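Local coordinates for DUF3845 domain-containing protein (Bacteroides thetaiotaomicron VPI-5482, PDB 3GF6) that is of unknown function but is a bacterial lipoprotein with an all-beta fold built of two antiparallel sheets, at residues 31-36 against 67-72; 46-51 against 83-88; 102-107 against 185-190; 134-139 against 160-165. All blocks are in the same frame, centred on the assembly; numbering follows the deposited sequence.

Interaction 1. Residues 31-36 against 67-72; sequences VARSFN and QKDQNV
V31 meets V72 through its backbone: its carbonyl O lies 3.7 Å from V72 CB. V31 and A32 both face L217 on strand 203-219, a classic beta bulge. V72 CG2 reaches the backbone N of R33. The R33 chain runs extended from CG to NE, with CG anti to the backbone N (chi1 168°). This brings the guanidinium obliquely across D69, its edge toward the carboxylate, and NH1 forms a salt bridge of 2.8 Å to D69 OD2. OD2 is met on its anti side, and the guanidinium and carboxylate planes stand 73° apart. D69 OD1 instead accepts from N71 N, an Asx turn. An alanine here would take away the guanidinium and is likely to leave D69 OD2 without its charged mate. Strand 67-68 adds an antiparallel edge to strand 29-35. R33 O takes D69 N at 3.1 Å, and S34 faces K68 in a non-hydrogen-bonded pair. F35 and Q67 form the hydrogen-bonded pair, F35 N to Q67 O at 3.0 Å and Q67 N to F35 O at 2.9 Å. Q67 CB sits over the F35 ring, 3.8 Å from its centroid, while R33 NH2 lies above the opposite face, offset toward the rim.

Interaction 2. Residues 46-51 against 83-88; sequences AQYPND and LTMSLG
Y48 meets M85, a selenomethionine, face on. The methyl CE lies 3.5 Å from the centroid of the Y48 ring and only 13° off the ring normal, a CH-pi contact. SE stands farther out above the same face, 5.3 Å from the centroid, which makes this a Met-aromatic contact. The chain of M85 is bent at both chi2 (-57°) and chi3 (-59°), and these bends fold the methyl back over the ring. On the opposite face the backbone of G88 lies against the ring, with G88 C 3.4 Å from Y48 CE1. The ring is thus held between a methyl and a peptide, and S86 O lies at its edge, in plane. At the far end Y48 OH donates to S86 OG over 2.8 Å and is also bonded to T58 N. A phenylalanine here would lack the hydroxyl and would probably leave S86 OG and T58 N without this partner. The contact joins the loop after strand 40-46, which belongs to one sheet, to the end of strand 82-85, an edge strand of the other. Next to the ring, M85 SE packs on A46 CB at 3.8 Å, and M85 CG lies 3.3 Å from Q47 O. Farther out, S86 OG is bonded to D91 O and Y48 O to R201. A water lies within hydrogen-bonding distance of both P49 O and L87 O.

Interaction 3. Residues 102-107 against 185-190; sequences IYTSQD and FSQLYF
I102, Y103 and S105 pair by backbone with L188 and S186, an antiparallel edge contact in which short strand 103-104 lies along the start of strand 187-198. L188 N donates to Y103 O at 3.0 Å, almost straight at 173°. S105 N binds S186 O at 2.9 Å. I102 and Y103 both turn their N-H toward L188 O, a classic beta bulge. The I102 N bond is short, 2.7 Å, and that from Y103 N is weak. The bulge brings I102 CG2 within 3.3 Å of L188 O, and I102 CD1 lies beside F190 CB. T104 and Q187 share one face of the sheet, where a water links T104 OG1 to Q187 OE1. Y103 and L188 lie on the other face, turned toward L217 and F215 of the second sheet. There Y103 and F185 cross at about a right angle, edge to edge, with Y103 CD1 4.1 Å from F185 CE1. With CG between its backbone N and carbonyl carbon (chi1 57°), the F185 ring turns back toward Y103, and L188 CB lies above one face, toward its rim. That ring also stacks with Y112. S105 OG bonds to Y112 OH, and a second water sits near it and F185 O.

Interaction 4. Residues 134-139 against 160-165; sequences VYAQLA and MKLGTF
L162 comes down on strand 134-139 at about a right angle to the side chain of V134. Its two methyls divide the work. CD2 touches V134 CG2 at 3.6 Å, and CD1 reaches A136 CB at 4.0 Å. V134 and A136 both point toward the 160-165 segment, whereas the Y135 side chain between them turns off. L162 CD2 passes near the backbone of Y135, 4.2 Å from its CA. In L162, chi1 near 171° sets CG beside the carbonyl carbon, and both methyls reach across to the strand. V134 uses its second branch on F165. The two side chains approach from opposite directions, and V134 CG1 lies 3.9 Å from F165 CZ, oblique to the ring. No hydrogen bond joins the segments, so the contact is wholly apolar packing. I176 of strand 171-183 touches both A136 and L162 and adds to the same apolar cluster. F165 also makes a cation-pi contact with R169. Strand 129-139 belongs to one sheet and strand 163-165 to the other, and this buried packing between two sheets is consistent with part of the core of a beta sandwich.

In the fold
From the N terminus, strand 29-35 opens interaction 1 and the loop after strand 40-46 opens interaction 2. Segment 67-72 closes the first and segment 83-88 the second, so the two loops cross. Their centres stay 31 Å apart. Interaction 3 opens next, at 102-107, and closes only at 185-190. Interaction 4 is nested inside that long loop. Interaction 1 adds an edge within one sheet, and interaction 3 does so within the other. Interactions 2 and 4 link parts of both. V31 and A32 pack on Y103, joining interactions 1 and 3. Interactions 3 and 4 touch where strand 187-198 neighbours strand 129-139, probably with a bond from Y189 N to A139 O.

Interaction 1. Residues 31-36 against 67-72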
loop_
_atom_site.group_PDB
_atom_site.type_symbol
_atom_site.label_atom_id
_atom_site.label_comp_id
_atom_site.label_asym_id
_atom_site.label_seq_id
_atom_site.Cartn_x
_atom_site.Cartn_y
_atom_site.Cartn_z
ATOM N N VAL A 31 14.052 -13.456 -3.234
ATOM C CA VAL A 31 14.433 -12.574 -4.342
ATOM C C VAL A 31 14.294 -11.109 -3.988
ATOM O O VAL A 31 14.855 -10.258 -4.654
ATOM C CB VAL A 31 13.698 -12.909 -5.662
ATOM C CG1 VAL A 31 14.214 -14.301 -6.207
ATOM C CG2 VAL A 31 12.177 -12.870 -5.552
ATOM N N ALA A 32 13.556 -10.815 -2.942
ATOM C CA ALA A 32 13.484 -9.439 -2.433
ATOM C C ALA A 32 13.113 -9.488 -0.938
ATOM O O ALA A 32 12.315 -10.350 -0.477
ATOM C CB ALA A 32 12.484 -8.558 -3.235
ATOM N N ARG A 33 13.737 -8.588 -0.203
ATOM C CA ARG A 33 13.481 -8.394 1.220
ATOM C C ARG A 33 13.877 -6.991 1.613
ATOM O O ARG A 33 14.996 -6.522 1.309
ATOM C CB ARG A 33 14.247 -9.420 2.067
ATOM C CG ARG A 33 14.261 -9.112 3.590
ATOM C CD ARG A 33 14.781 -10.290 4.413
ATOM N NE ARG A 33 14.788 -9.915 5.820
ATOM C CZ ARG A 33 15.862 -9.612 6.539
ATOM N NH1 ARG A 33 17.082 -9.668 6.017
ATOM N NH2 ARG A 33 15.709 -9.258 7.808
ATOM N N SER A 34 12.928 -6.317 2.261
ATOM C CA SER A 34 13.161 -5.029 2.900
ATOM C C SER A 34 12.634 -5.069 4.333
ATOM O O SER A 34 11.671 -5.778 4.639
ATOM C CB SER A 34 12.504 -3.883 2.116
ATOM O OG SER A 34 11.086 -3.986 2.107
ATOM N N PHE A 35 13.253 -4.276 5.200
ATOM C CA PHE A 35 12.898 -4.222 6.599
ATOM C C PHE A 35 13.382 -2.904 7.204
ATOM O O PHE A 35 13.855 -2.004 6.490
ATOM C CB PHE A 35 13.446 -5.446 7.348
ATOM C CG PHE A 35 14.931 -5.576 7.307
ATOM C CD1 PHE A 35 15.547 -6.182 6.218
ATOM C CD2 PHE A 35 15.714 -5.122 8.364
ATOM C CE1 PHE A 35 16.964 -6.307 6.179
ATOM C CE2 PHE A 35 17.109 -5.261 8.333
ATOM C CZ PHE A 35 17.725 -5.859 7.238
ATOM N N ASN A 36 13.255 -2.792 8.519
ATOM C CA ASN A 36 13.564 -1.533 9.196
ATOM C C ASN A 36 14.263 -1.794 10.522
ATOM O O ASN A 36 14.036 -2.824 11.159
ATOM C CB ASN A 36 12.284 -0.757 9.479
ATOM C CG ASN A 36 11.538 -0.314 8.217
ATOM O OD1 ASN A 36 11.864 0.717 7.580
ATOM N ND2 ASN A 36 10.498 -1.043 7.898
ATOM N N GLN A 67 15.742 -0.528 4.894
ATOM C CA GLN A 67 16.868 -1.473 4.722
ATOM C C GLN A 67 16.557 -2.512 3.686
ATOM O O GLN A 67 15.429 -3.043 3.629
ATOM C CB GLN A 67 17.190 -2.214 6.041
ATOM C CG GLN A 67 17.384 -1.325 7.266
ATOM C CD GLN A 67 18.373 -0.235 7.069
ATOM O OE1 GLN A 67 18.126 0.923 7.453
ATOM N NE2 GLN A 67 19.503 -0.573 6.480
ATOM N N LYS A 68 17.581 -2.864 2.889
ATOM C CA LYS A 68 17.499 -3.956 1.913
ATOM C C LYS A 68 18.353 -5.064 2.471
ATOM O O LYS A 68 19.462 -4.813 2.959
ATOM C CB LYS A 68 18.082 -3.555 0.555
ATOM C CG LYS A 68 17.841 -4.557 -0.557
ATOM C CD LYS A 68 18.620 -4.263 -1.809
ATOM C CE LYS A 68 20.150 -4.494 -1.655
ATOM N NZ LYS A 68 20.836 -4.640 -2.991
ATOM N N ASP A 69 17.861 -6.286 2.369
ATOM C CA ASP A 69 18.715 -7.447 2.596
ATOM C C ASP A 69 19.863 -7.365 1.575
ATOM O O ASP A 69 19.638 -7.261 0.385
ATOM C CB ASP A 69 17.901 -8.732 2.456
ATOM C CG ASP A 69 18.685 -9.996 2.781
ATOM O OD1 ASP A 69 19.611 -10.320 2.037
ATOM O OD2 ASP A 69 18.331 -10.718 3.767
ATOM N N GLN A 70 21.102 -7.427 2.064
ATOM C CA GLN A 70 22.250 -7.198 1.197
ATOM C C GLN A 70 22.505 -8.322 0.200
ATOM O O GLN A 70 23.365 -8.188 -0.689
ATOM C CB GLN A 70 23.491 -6.880 2.021
ATOM C CG GLN A 70 23.363 -5.566 2.795
ATOM C CD GLN A 70 23.119 -4.402 1.880
ATOM O OE1 GLN A 70 22.016 -3.814 1.835
ATOM N NE2 GLN A 70 24.127 -4.094 1.074
ATOM N N ASN A 71 21.772 -9.414 0.301
ATOM C CA ASN A 71 21.952 -10.518 -0.638
ATOM C C ASN A 71 20.939 -10.559 -1.809
ATOM O O ASN A 71 20.917 -11.534 -2.604
ATOM C CB ASN A 71 21.877 -11.818 0.123
ATOM C CG ASN A 71 22.769 -11.812 1.348
ATOM O OD1 ASN A 71 23.980 -11.637 1.243
ATOM N ND2 ASN A 71 22.169 -11.940 2.512
ATOM N N VAL A 72 20.080 -9.548 -1.901
ATOM C CA VAL A 72 19.105 -9.459 -2.980
ATOM C C VAL A 72 19.357 -8.220 -3.844
ATOM O O VAL A 72 19.974 -7.240 -3.400
ATOM C CB VAL A 72 17.658 -9.406 -2.454
ATOM C CG1 VAL A 72 17.357 -10.616 -1.508
ATOM C CG2 VAL A 72 17.360 -8.061 -1.775
#

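Interaction 2. Residues 46-51 against 83-88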
loop_
_atom_site.group_PDB
_atom_site.type_symbol
_atom_site.label_atom_id
_atom_site.label_comp_id
_atom_site.label_asym_id
_atom_site.label_seq_id
_atom_site.Cartn_x
_atom_site.Cartn_y
_atom_site.Cartn_z
ATOM N N ALA A 46 -0.624 17.345 1.468
ATOM C CA ALA A 46 -1.485 16.919 0.388
ATOM C C ALA A 46 -2.328 18.099 -0.099
ATOM O O ALA A 46 -2.977 18.812 0.695
ATOM C CB ALA A 46 -2.358 15.753 0.816
ATOM N N GLN A 47 -2.259 18.331 -1.404
ATOM C CA GLN A 47 -3.051 19.286 -2.111
ATOM C C GLN A 47 -2.992 19.038 -3.621
ATOM O O GLN A 47 -2.022 18.466 -4.126
ATOM C CB GLN A 47 -2.592 20.729 -1.804
ATOM C CG GLN A 47 -1.238 21.093 -2.328
ATOM C CD GLN A 47 -0.845 22.566 -2.010
ATOM O OE1 GLN A 47 -1.678 23.469 -2.006
ATOM N NE2 GLN A 47 0.425 22.787 -1.731
ATOM N N TYR A 48 -4.017 19.502 -4.329
ATOM C CA TYR A 48 -4.041 19.404 -5.765
ATOM C C TYR A 48 -3.422 20.644 -6.398
ATOM O O TYR A 48 -3.893 21.753 -6.163
ATOM C CB TYR A 48 -5.499 19.264 -6.265
ATOM C CG TYR A 48 -6.049 17.884 -6.043
ATOM C CD1 TYR A 48 -5.557 16.801 -6.763
ATOM C CD2 TYR A 48 -7.014 17.657 -5.092
ATOM C CE1 TYR A 48 -6.057 15.547 -6.518
ATOM C CE2 TYR A 48 -7.541 16.438 -4.870
ATOM C CZ TYR A 48 -7.047 15.363 -5.560
ATOM O OH TYR A 48 -7.535 14.091 -5.325
ATOM N N PRO A 49 -2.390 20.454 -7.242
ATOM C CA PRO A 49 -1.946 21.614 -7.987
ATOM C C PRO A 49 -3.016 22.042 -8.987
ATOM O O PRO A 49 -3.831 21.228 -9.430
ATOM C CB PRO A 49 -0.686 21.152 -8.704
ATOM C CG PRO A 49 -0.438 19.726 -8.255
ATOM C CD PRO A 49 -1.715 19.224 -7.686
ATOM N N ASN A 50 -3.048 23.338 -9.207
ATOM C CA ASN A 50 -3.859 23.979 -10.234
ATOM C C ASN A 50 -5.351 24.012 -9.971
ATOM O O ASN A 50 -6.090 24.510 -10.828
ATOM C CB ASN A 50 -3.567 23.331 -11.612
ATOM C CG ASN A 50 -2.138 23.601 -12.082
ATOM O OD1 ASN A 50 -1.571 24.645 -11.761
ATOM N ND2 ASN A 50 -1.582 22.705 -12.879
ATOM N N ASP A 51 -5.787 23.529 -8.802
ATOM C CA ASP A 51 -7.217 23.507 -8.454
ATOM C C ASP A 51 -7.373 23.735 -6.933
ATOM O O ASP A 51 -7.084 22.866 -6.127
ATOM C CB ASP A 51 -7.835 22.176 -8.861
ATOM C CG ASP A 51 -9.312 22.076 -8.526
ATOM O OD1 ASP A 51 -9.873 23.058 -8.019
ATOM O OD2 ASP A 51 -9.923 21.040 -8.841
ATOM N N LEU A 83 4.007 9.827 -0.874
ATOM C CA LEU A 83 2.610 10.146 -1.155
ATOM C C LEU A 83 2.504 10.843 -2.511
ATOM O O LEU A 83 3.243 11.811 -2.799
ATOM C CB LEU A 83 2.125 11.097 -0.062
ATOM C CG LEU A 83 0.699 11.649 -0.041
ATOM C CD1 LEU A 83 0.307 12.026 1.379
ATOM C CD2 LEU A 83 0.431 12.827 -1.057
ATOM N N THR A 84 1.526 10.425 -3.286
ATOM C CA THR A 84 1.301 10.934 -4.627
ATOM C C THR A 84 -0.165 11.264 -4.756
ATOM O O THR A 84 -0.988 10.406 -4.514
ATOM C CB THR A 84 1.653 9.854 -5.698
ATOM O OG1 THR A 84 3.036 9.513 -5.602
ATOM C CG2 THR A 84 1.392 10.409 -7.124
HETATM N N MSE A 85 -0.487 12.497 -5.177
HETATM C CA MSE A 85 -1.870 12.847 -5.475
HETATM C C MSE A 85 -2.461 12.139 -6.695
HETATM O O MSE A 85 -1.755 11.834 -7.666
HETATM C CB MSE A 85 -1.982 14.333 -5.736
HETATM C CG MSE A 85 -1.513 15.239 -4.589
HETATM SE SE MSE A 85 -2.400 14.965 -2.891
HETATM C CE MSE A 85 -4.241 15.341 -3.452
ATOM N N SER A 86 -3.778 11.926 -6.636
ATOM C CA SER A 86 -4.527 11.450 -7.796
ATOM C C SER A 86 -4.536 12.515 -8.862
ATOM O O SER A 86 -4.053 13.648 -8.662
ATOM C CB SER A 86 -5.961 11.074 -7.426
ATOM O OG SER A 86 -6.783 12.203 -7.295
ATOM N N LEU A 87 -5.086 12.161 -10.024
ATOM C CA LEU A 87 -4.995 13.053 -11.194
ATOM C C LEU A 87 -5.734 14.384 -10.998
ATOM O O LEU A 87 -5.330 15.427 -11.549
ATOM C CB LEU A 87 -5.529 12.364 -12.428
ATOM C CG LEU A 87 -4.584 11.370 -13.100
ATOM C CD1 LEU A 87 -5.412 10.491 -14.088
ATOM C CD2 LEU A 87 -3.475 12.088 -13.809
ATOM N N GLY A 88 -6.807 14.368 -10.222
ATOM C CA GLY A 88 -7.453 15.622 -9.827
ATOM C C GLY A 88 -8.554 15.460 -8.805
ATOM O O GLY A 88 -8.829 14.350 -8.340
HETATM O O HOH W 1 -4.153 18.265 -10.369
#

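Interaction 3. Residues 102-107 against 185-190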
loop_
_atom_site.group_PDB
_atom_site.type_symbol
_atom_site.label_atom_id
_atom_site.label_comp_id
_atom_site.label_asym_id
_atom_site.label_seq_id
_atom_site.Cartn_x
_atom_site.Cartn_y
_atom_site.Cartn_z
ATOM N N ILE A 102 6.390 -2.719 -6.698
ATOM C CA ILE A 102 7.422 -2.962 -5.708
ATOM C C ILE A 102 8.453 -3.935 -6.275
ATOM O O ILE A 102 9.630 -3.878 -5.917
ATOM C CB ILE A 102 6.780 -3.447 -4.361
ATOM C CG1 ILE A 102 7.791 -3.371 -3.226
ATOM C CG2 ILE A 102 6.211 -4.895 -4.472
ATOM C CD1 ILE A 102 7.187 -3.665 -1.820
ATOM N N TYR A 103 8.012 -4.855 -7.146
ATOM C CA TYR A 103 8.918 -5.834 -7.754
ATOM C C TYR A 103 8.451 -6.170 -9.156
ATOM O O TYR A 103 7.253 -6.243 -9.394
ATOM C CB TYR A 103 8.967 -7.110 -6.915
ATOM C CG TYR A 103 10.030 -8.083 -7.333
ATOM C CD1 TYR A 103 9.735 -9.123 -8.191
ATOM C CD2 TYR A 103 11.327 -7.995 -6.837
ATOM C CE1 TYR A 103 10.684 -10.027 -8.578
ATOM C CE2 TYR A 103 12.310 -8.946 -7.241
ATOM C CZ TYR A 103 11.958 -9.957 -8.081
ATOM O OH TYR A 103 12.880 -10.893 -8.512
ATOM N N THR A 104 9.399 -6.412 -10.056
ATOM C CA THR A 104 9.125 -6.780 -11.464
ATOM C C THR A 104 9.666 -8.159 -11.770
ATOM O O THR A 104 10.848 -8.424 -11.570
ATOM C CB THR A 104 9.726 -5.722 -12.433
ATOM O OG1 THR A 104 9.096 -4.481 -12.148
ATOM C CG2 THR A 104 9.481 -6.039 -13.939
ATOM N N SER A 105 8.785 -9.069 -12.196
ATOM C CA SER A 105 9.173 -10.385 -12.615
ATOM C C SER A 105 9.675 -10.389 -14.056
ATOM O O SER A 105 9.229 -9.584 -14.916
ATOM C CB SER A 105 7.992 -11.355 -12.517
ATOM O OG SER A 105 8.406 -12.678 -12.807
ATOM N N GLN A 106 10.608 -11.302 -14.306
ATOM C CA GLN A 106 11.161 -11.525 -15.644
ATOM C C GLN A 106 10.919 -12.960 -16.158
ATOM O O GLN A 106 11.415 -13.325 -17.237
ATOM C CB GLN A 106 12.675 -11.181 -15.652
ATOM C CG GLN A 106 13.008 -9.733 -15.271
ATOM C CD GLN A 106 12.471 -8.698 -16.227
ATOM O OE1 GLN A 106 12.018 -9.016 -17.348
ATOM N NE2 GLN A 106 12.521 -7.439 -15.807
ATOM N N ASP A 107 10.154 -13.770 -15.428
ATOM C CA ASP A 107 9.889 -15.144 -15.819
ATOM C C ASP A 107 8.459 -15.567 -15.548
ATOM O O ASP A 107 8.078 -15.818 -14.400
ATOM C CB ASP A 107 10.862 -16.122 -15.112
ATOM C CG ASP A 107 10.637 -17.594 -15.502
ATOM O OD1 ASP A 107 9.770 -17.932 -16.356
ATOM O OD2 ASP A 107 11.343 -18.448 -14.930
ATOM N N PHE A 185 2.592 -13.282 -11.242
ATOM C CA PHE A 185 2.477 -11.906 -11.702
ATOM C C PHE A 185 3.578 -11.475 -12.639
ATOM O O PHE A 185 4.706 -11.991 -12.552
ATOM C CB PHE A 185 2.442 -10.928 -10.529
ATOM C CG PHE A 185 3.647 -11.025 -9.603
ATOM C CD1 PHE A 185 4.850 -10.364 -9.905
ATOM C CD2 PHE A 185 3.558 -11.738 -8.412
ATOM C CE1 PHE A 185 5.924 -10.453 -9.056
ATOM C CE2 PHE A 185 4.643 -11.821 -7.568
ATOM C CZ PHE A 185 5.821 -11.171 -7.882
ATOM N N SER A 186 3.266 -10.458 -13.452
ATOM C CA SER A 186 4.262 -9.710 -14.207
ATOM C C SER A 186 4.905 -8.684 -13.316
ATOM O O SER A 186 6.118 -8.565 -13.256
ATOM C CB SER A 186 3.647 -9.050 -15.458
ATOM O OG SER A 186 4.515 -8.079 -16.015
ATOM N N GLN A 187 4.060 -7.917 -12.651
ATOM C CA GLN A 187 4.474 -6.856 -11.761
ATOM C C GLN A 187 3.645 -6.958 -10.482
ATOM O O GLN A 187 2.468 -7.272 -10.555
ATOM C CB GLN A 187 4.272 -5.479 -12.418
ATOM C CG GLN A 187 5.043 -5.322 -13.709
ATOM C CD GLN A 187 4.735 -4.006 -14.399
ATOM O OE1 GLN A 187 5.539 -3.076 -14.334
ATOM N NE2 GLN A 187 3.592 -3.934 -15.095
ATOM N N LEU A 188 4.287 -6.715 -9.336
ATOM C CA LEU A 188 3.660 -6.758 -8.013
ATOM C C LEU A 188 3.608 -5.342 -7.413
ATOM O O LEU A 188 4.643 -4.638 -7.325
ATOM C CB LEU A 188 4.461 -7.690 -7.099
ATOM C CG LEU A 188 3.861 -8.054 -5.736
ATOM C CD1 LEU A 188 2.606 -8.904 -5.910
ATOM C CD2 LEU A 188 4.936 -8.797 -4.874
ATOM N N TYR A 189 2.416 -4.974 -6.946
ATOM C CA TYR A 189 2.146 -3.647 -6.378
ATOM C C TYR A 189 1.806 -3.774 -4.896
ATOM O O TYR A 189 1.070 -4.690 -4.520
ATOM C CB TYR A 189 0.996 -2.958 -7.114
ATOM C CG TYR A 189 1.255 -2.809 -8.613
ATOM C CD1 TYR A 189 0.934 -3.829 -9.514
ATOM C CD2 TYR A 189 1.859 -1.671 -9.112
ATOM C CE1 TYR A 189 1.192 -3.707 -10.874
ATOM C CE2 TYR A 189 2.113 -1.536 -10.510
ATOM C CZ TYR A 189 1.799 -2.563 -11.366
ATOM O OH TYR A 189 2.040 -2.434 -12.726
ATOM N N PHE A 190 2.341 -2.858 -4.091
ATOM C CA PHE A 190 2.028 -2.782 -2.629
ATOM C C PHE A 190 1.881 -1.331 -2.250
ATOM O O PHE A 190 2.837 -0.559 -2.340
ATOM C CB PHE A 190 3.081 -3.534 -1.823
ATOM C CG PHE A 190 2.793 -3.663 -0.357
ATOM C CD1 PHE A 190 1.515 -4.007 0.124
ATOM C CD2 PHE A 190 3.841 -3.519 0.562
ATOM C CE1 PHE A 190 1.279 -4.136 1.515
ATOM C CE2 PHE A 190 3.607 -3.632 1.927
ATOM C CZ PHE A 190 2.326 -3.935 2.399
HETATM O O HOH W 2 8.058 -2.625 -14.091
HETATM O O HOH W 3 6.168 -13.739 -13.946
#

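Interaction 4. Residues 134-139 against 160-165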
loop_
_atom_site.group_PDB
_atom_site.type_symbol
_atom_site.label_atom_id
_atom_site.label_comp_id
_atom_site.label_asym_id
_atom_site.label_seq_id
_atom_site.Cartn_x
_atom_site.Cartn_y
_atom_site.Cartn_z
ATOM N N VAL A 134 -9.491 4.271 3.555
ATOM C CA VAL A 134 -8.079 3.900 3.542
ATOM C C VAL A 134 -7.988 2.386 3.424
ATOM O O VAL A 134 -8.666 1.660 4.158
ATOM C CB VAL A 134 -7.292 4.404 4.786
ATOM C CG1 VAL A 134 -7.986 4.055 6.131
ATOM C CG2 VAL A 134 -5.858 3.864 4.792
ATOM N N TYR A 135 -7.155 1.912 2.522
ATOM C CA TYR A 135 -6.881 0.489 2.435
ATOM C C TYR A 135 -5.489 0.158 1.930
ATOM O O TYR A 135 -4.915 0.933 1.164
ATOM C CB TYR A 135 -7.907 -0.216 1.577
ATOM C CG TYR A 135 -7.953 0.070 0.092
ATOM C CD1 TYR A 135 -8.589 1.200 -0.411
ATOM C CD2 TYR A 135 -7.426 -0.822 -0.809
ATOM C CE1 TYR A 135 -8.710 1.387 -1.792
ATOM C CE2 TYR A 135 -7.514 -0.621 -2.183
ATOM C CZ TYR A 135 -8.153 0.483 -2.657
ATOM O OH TYR A 135 -8.301 0.616 -3.988
ATOM N N ALA A 136 -4.974 -1.005 2.369
ATOM C CA ALA A 136 -3.683 -1.564 1.937
ATOM C C ALA A 136 -3.949 -2.663 0.925
ATOM O O ALA A 136 -4.894 -3.454 1.082
ATOM C CB ALA A 136 -2.838 -2.090 3.136
ATOM N N GLN A 137 -3.166 -2.673 -0.145
ATOM C CA GLN A 137 -3.368 -3.655 -1.187
ATOM C C GLN A 137 -2.091 -4.189 -1.811
ATOM O O GLN A 137 -1.194 -3.436 -2.180
ATOM C CB GLN A 137 -4.252 -3.059 -2.279
ATOM C CG GLN A 137 -4.620 -4.015 -3.361
ATOM C CD GLN A 137 -5.871 -3.576 -4.064
ATOM O OE1 GLN A 137 -6.959 -3.905 -3.625
ATOM N NE2 GLN A 137 -5.728 -2.817 -5.163
ATOM N N LEU A 138 -2.044 -5.520 -1.883
ATOM C CA LEU A 138 -1.017 -6.261 -2.627
ATOM C C LEU A 138 -1.747 -6.897 -3.799
ATOM O O LEU A 138 -2.730 -7.587 -3.597
ATOM C CB LEU A 138 -0.425 -7.341 -1.755
ATOM C CG LEU A 138 0.726 -8.143 -2.292
ATOM C CD1 LEU A 138 1.957 -7.163 -2.337
ATOM C CD2 LEU A 138 0.951 -9.453 -1.427
ATOM N N ALA A 139 -1.238 -6.672 -5.008
ATOM C CA ALA A 139 -1.924 -7.010 -6.247
ATOM C C ALA A 139 -0.958 -7.062 -7.422
ATOM O O ALA A 139 0.107 -6.440 -7.389
ATOM C CB ALA A 139 -3.039 -5.982 -6.532
HETATM N N MSE A 160 -11.931 -0.763 8.984
HETATM C CA MSE A 160 -11.696 -1.431 10.283
HETATM C C MSE A 160 -11.042 -2.786 10.121
HETATM O O MSE A 160 -10.557 -3.366 11.116
HETATM C CB MSE A 160 -12.987 -1.562 11.091
HETATM C CG MSE A 160 -13.749 -0.338 11.140
HETATM SE SE MSE A 160 -15.332 -0.688 12.141
HETATM C CE MSE A 160 -14.579 -0.119 13.796
ATOM N N LYS A 161 -10.951 -3.289 8.891
ATOM C CA LYS A 161 -10.139 -4.483 8.640
ATOM C C LYS A 161 -8.644 -4.156 8.511
ATOM O O LYS A 161 -7.819 -5.051 8.607
ATOM C CB LYS A 161 -10.593 -5.223 7.377
ATOM C CG LYS A 161 -12.040 -5.658 7.390
ATOM C CD LYS A 161 -12.347 -6.549 8.555
ATOM C CE LYS A 161 -13.761 -7.110 8.425
ATOM N NZ LYS A 161 -13.989 -8.174 9.432
ATOM N N LEU A 162 -8.309 -2.900 8.239
ATOM C CA LEU A 162 -6.924 -2.467 8.175
ATOM C C LEU A 162 -6.442 -2.073 9.556
ATOM O O LEU A 162 -5.367 -2.497 10.004
ATOM C CB LEU A 162 -6.761 -1.276 7.215
ATOM C CG LEU A 162 -5.372 -0.594 7.234
ATOM C CD1 LEU A 162 -4.300 -1.614 6.806
ATOM C CD2 LEU A 162 -5.400 0.658 6.349
ATOM N N GLY A 163 -7.220 -1.253 10.240
ATOM C CA GLY A 163 -6.816 -0.813 11.577
ATOM C C GLY A 163 -7.897 -0.178 12.411
ATOM O O GLY A 163 -9.099 -0.290 12.109
ATOM N N THR A 164 -7.446 0.498 13.457
ATOM C CA THR A 164 -8.306 1.105 14.447
ATOM C C THR A 164 -8.326 2.609 14.260
ATOM O O THR A 164 -7.268 3.232 14.176
ATOM C CB THR A 164 -7.767 0.831 15.867
ATOM O OG1 THR A 164 -7.639 -0.585 16.092
ATOM C CG2 THR A 164 -8.681 1.440 16.886
ATOM N N PHE A 165 -9.519 3.190 14.216
ATOM C CA PHE A 165 -9.640 4.636 14.052
ATOM C C PHE A 165 -9.887 5.293 15.374
ATOM O O PHE A 165 -10.473 4.676 16.260
ATOM C CB PHE A 165 -10.824 4.970 13.162
ATOM C CG PHE A 165 -10.666 4.538 11.749
ATOM C CD1 PHE A 165 -11.130 3.291 11.333
ATOM C CD2 PHE A 165 -10.121 5.392 10.819
ATOM C CE1 PHE A 165 -11.038 2.908 10.017
ATOM C CE2 PHE A 165 -10.015 5.021 9.502
ATOM C CZ PHE A 165 -10.468 3.779 9.094
#